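Local coordinates for epimerase domain-containing protein (Bacillus cereus HuA2-4, PDB 6ZLK) that interconverts UDP-glucuronic acid and UDP-galacturonic acid as an NAD-dependent 4-epimerase, at residues Glu246-Ser249 with Ile250-Ile254. Numbering follows the deposited sequence.
With UGB ((2S,3R,4S,5R,6R)-6-[[[(2R,3S,4R,5R)-5-(2,4-dioxopyrimidin-1-yl)-3,4-dihydroxy-oxolan-2-yl]methoxy-hydroxy-phosphoryl]oxy-hydroxy-phosphoryl]oxy-3,4,5-trihydroxy-oxane-2-carboxylic acid), chain G.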
loop_
_atom_site.group_PDB
_atom_site.type_symbol
_atom_site.label_atom_id
_atom_site.label_comp_id
_atom_site.label_asym_id
_atom_site.label_seq_id
_atom_site.Cartn_x
_atom_site.Cartn_y
_atom_site.Cartn_z
ATOM N N GLU A 246 5.100 20.012 -21.498
ATOM C CA GLU A 246 6.408 20.678 -21.266
ATOM C C GLU A 246 6.811 20.493 -19.804
ATOM O O GLU A 246 6.030 20.863 -18.923
ATOM C CB GLU A 246 6.309 22.164 -21.593
ATOM C CG GLU A 246 6.128 22.469 -23.072
ATOM C CD GLU A 246 5.740 23.890 -23.497
ATOM O OE1 GLU A 246 5.578 24.801 -22.614
ATOM O OE2 GLU A 246 5.577 24.086 -24.748
ATOM N N GLN A 247 7.996 19.973 -19.562
ATOM C CA GLN A 247 8.550 19.806 -18.202
ATOM C C GLN A 247 9.228 21.122 -17.859
ATOM O O GLN A 247 9.740 21.787 -18.740
ATOM C CB GLN A 247 9.474 18.593 -18.109
ATOM C CG GLN A 247 8.774 17.275 -18.431
ATOM C CD GLN A 247 8.539 17.052 -19.916
ATOM O OE1 GLN A 247 9.457 17.208 -20.720
ATOM N NE2 GLN A 247 7.299 16.753 -20.311
ATOM N N ALA A 248 9.218 21.512 -16.592
ATOM C CA ALA A 248 9.885 22.768 -16.213
ATOM C C ALA A 248 10.307 22.704 -14.742
ATOM O O ALA A 248 9.693 21.947 -13.957
ATOM C CB ALA A 248 8.981 23.963 -16.437
ATOM N N SER A 249 11.254 23.555 -14.365
ATOM C CA SER A 249 11.598 23.740 -12.933
ATOM C C SER A 249 10.641 24.766 -12.301
ATOM O O SER A 249 10.038 25.573 -13.015
ATOM C CB SER A 249 13.028 24.124 -12.758
ATOM O OG SER A 249 13.249 25.449 -13.243
ATOM N N ILE A 250 10.682 24.872 -10.973
ATOM C CA ILE A 250 9.933 25.913 -10.274
ATOM C C ILE A 250 10.542 27.270 -10.608
ATOM O O ILE A 250 9.767 28.248 -10.811
ATOM C CB ILE A 250 9.879 25.608 -8.781
ATOM C CG1 ILE A 250 8.982 24.400 -8.555
ATOM C CG2 ILE A 250 9.485 26.822 -7.987
ATOM C CD1 ILE A 250 7.514 24.684 -8.801
ATOM N N LEU A 251 11.852 27.359 -10.764
ATOM C CA LEU A 251 12.466 28.648 -11.149
ATOM C C LEU A 251 12.014 29.039 -12.556
ATOM O O LEU A 251 11.797 30.259 -12.797
ATOM C CB LEU A 251 13.978 28.529 -11.074
ATOM C CG LEU A 251 14.543 28.412 -9.663
ATOM C CD1 LEU A 251 16.036 28.183 -9.753
ATOM C CD2 LEU A 251 14.208 29.598 -8.799
ATOM N N ASP A 252 11.902 28.085 -13.465
ATOM C CA ASP A 252 11.474 28.353 -14.861
ATOM C C ASP A 252 10.055 28.921 -14.809
ATOM O O ASP A 252 9.793 29.897 -15.523
ATOM C CB ASP A 252 11.432 27.080 -15.715
ATOM C CG ASP A 252 12.743 26.416 -16.067
ATOM O OD1 ASP A 252 13.757 27.156 -16.037
ATOM O OD2 ASP A 252 12.726 25.131 -16.330
ATOM N N ILE A 253 9.175 28.310 -14.016
ATOM C CA ILE A 253 7.754 28.705 -13.884
ATOM C C ILE A 253 7.710 30.139 -13.368
ATOM O O ILE A 253 6.911 30.963 -13.896
ATOM C CB ILE A 253 7.009 27.710 -12.974
ATOM C CG1 ILE A 253 6.909 26.317 -13.599
ATOM C CG2 ILE A 253 5.638 28.246 -12.595
ATOM C CD1 ILE A 253 6.134 26.227 -14.847
ATOM N N ILE A 254 8.471 30.419 -12.293
ATOM C CA ILE A 254 8.467 31.769 -11.703
ATOM C C ILE A 254 8.854 32.759 -12.808
ATOM O O ILE A 254 8.182 33.800 -12.877
ATOM C CB ILE A 254 9.370 31.845 -10.474
ATOM C CG1 ILE A 254 8.775 31.029 -9.333
ATOM C CG2 ILE A 254 9.584 33.299 -10.083
ATOM C CD1 ILE A 254 9.684 30.859 -8.147
HETATM N N1 UGB G . 6.595 23.924 -4.151
HETATM C C2 UGB G . 7.289 25.096 -3.909
HETATM O O2 UGB G . 8.442 25.285 -4.280
HETATM N N3 UGB G . 6.572 26.043 -3.234
HETATM C C4 UGB G . 5.276 25.939 -2.771
HETATM O O4 UGB G . 4.780 26.885 -2.162
HETATM C C5 UGB G . 4.636 24.683 -3.045
HETATM C C6 UGB G . 5.310 23.740 -3.709
HETATM P PA UGB G . 2.905 20.887 -6.414
HETATM P PB UGB G . 3.541 18.039 -6.506
HETATM O "O'P" UGB G . -0.982 16.527 -4.376
HETATM O "O'Q" UGB G . -2.115 15.612 -5.883
HETATM C "C1'" UGB G . 2.580 15.622 -6.356
HETATM O O1A UGB G . 2.601 21.759 -7.580
HETATM O O1B UGB G . 3.453 17.965 -5.017
HETATM C C1D UGB G . 7.280 22.879 -4.917
HETATM C "C2'" UGB G . 2.599 14.597 -7.472
HETATM O "O2'" UGB G . 3.740 14.829 -8.300
HETATM O O2A UGB G . 2.151 21.033 -5.145
HETATM O O2B UGB G . 4.857 17.981 -7.186
HETATM C C2D UGB G . 7.042 21.498 -4.320
HETATM O O2D UGB G . 7.955 21.325 -3.254
HETATM C "C3'" UGB G . 1.313 14.723 -8.260
HETATM O "O3'" UGB G . 1.296 13.737 -9.301
HETATM O O3A UGB G . 2.766 19.376 -6.918
HETATM O O3B UGB G . 2.608 16.865 -7.055
HETATM C C3D UGB G . 7.269 20.612 -5.548
HETATM O O3D UGB G . 8.652 20.338 -5.717
HETATM C "C4'" UGB G . 0.121 14.635 -7.304
HETATM O "O4'" UGB G . 0.145 13.413 -6.556
HETATM C C4D UGB G . 6.748 21.471 -6.710
HETATM O O4D UGB G . 6.729 22.832 -6.213
HETATM C "C5'" UGB G . 0.220 15.796 -6.311
HETATM O "O5'" UGB G . 1.403 15.540 -5.551
HETATM C C5D UGB G . 5.383 21.105 -7.228
HETATM O O5D UGB G . 4.478 20.987 -6.110
HETATM C "C6'" UGB G . -1.043 15.979 -5.452
#
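S249 and D252 trade hydrogen bonds in both directions at the point where strand 248-249 runs straight into helix 250-261. The backbone N of D252 gives its hydrogen to the serine hydroxyl, 3.0 Å from D252 N to S249 OG. In return, D252 OD2 accepts from S249 N at 2.9 Å. That bond is almost perfectly straight (178°), although the N-H arrives from above the carboxylate plane, well out of it. The side-chain torsions suit the exchange: OG of S249 sits between its own N and carbonyl carbon (chi1 70°), which places it close to D252 N. The CA-CB bond of D252 points toward the preceding strand, and CG lies beside its own N, anti to the carbonyl carbon, which leaves OD2 next to S249 N. This reciprocal pairing is a capping box with S249 as the N-cap, a textbook way of giving partners to amide groups that the first turn of a helix leaves without any. The main chain adds the regular helical bond, I253 N to S249 O at 3.0 Å.

In this epimerase of the NAD-dependent epimerase/dehydratase family, the cap lies beside the UDP-sugar site. I250, the first helical residue, points away from the strand and brings CD1 to 3.3 Å from O4D, the ribose ring oxygen of UGB; its CG2 lies 4.1 Å from the uracil O2.

Apolar packing completes the junction. A248 directs its methyl toward the helix, where CB meets I253 CD1 at 4.0 Å, and L299 of helix 299-313 touches both side chains. Strand 248-249 itself pairs antiparallel with strand 212-217, A248 bonding through its backbone to R213, whose side chain binds UGB.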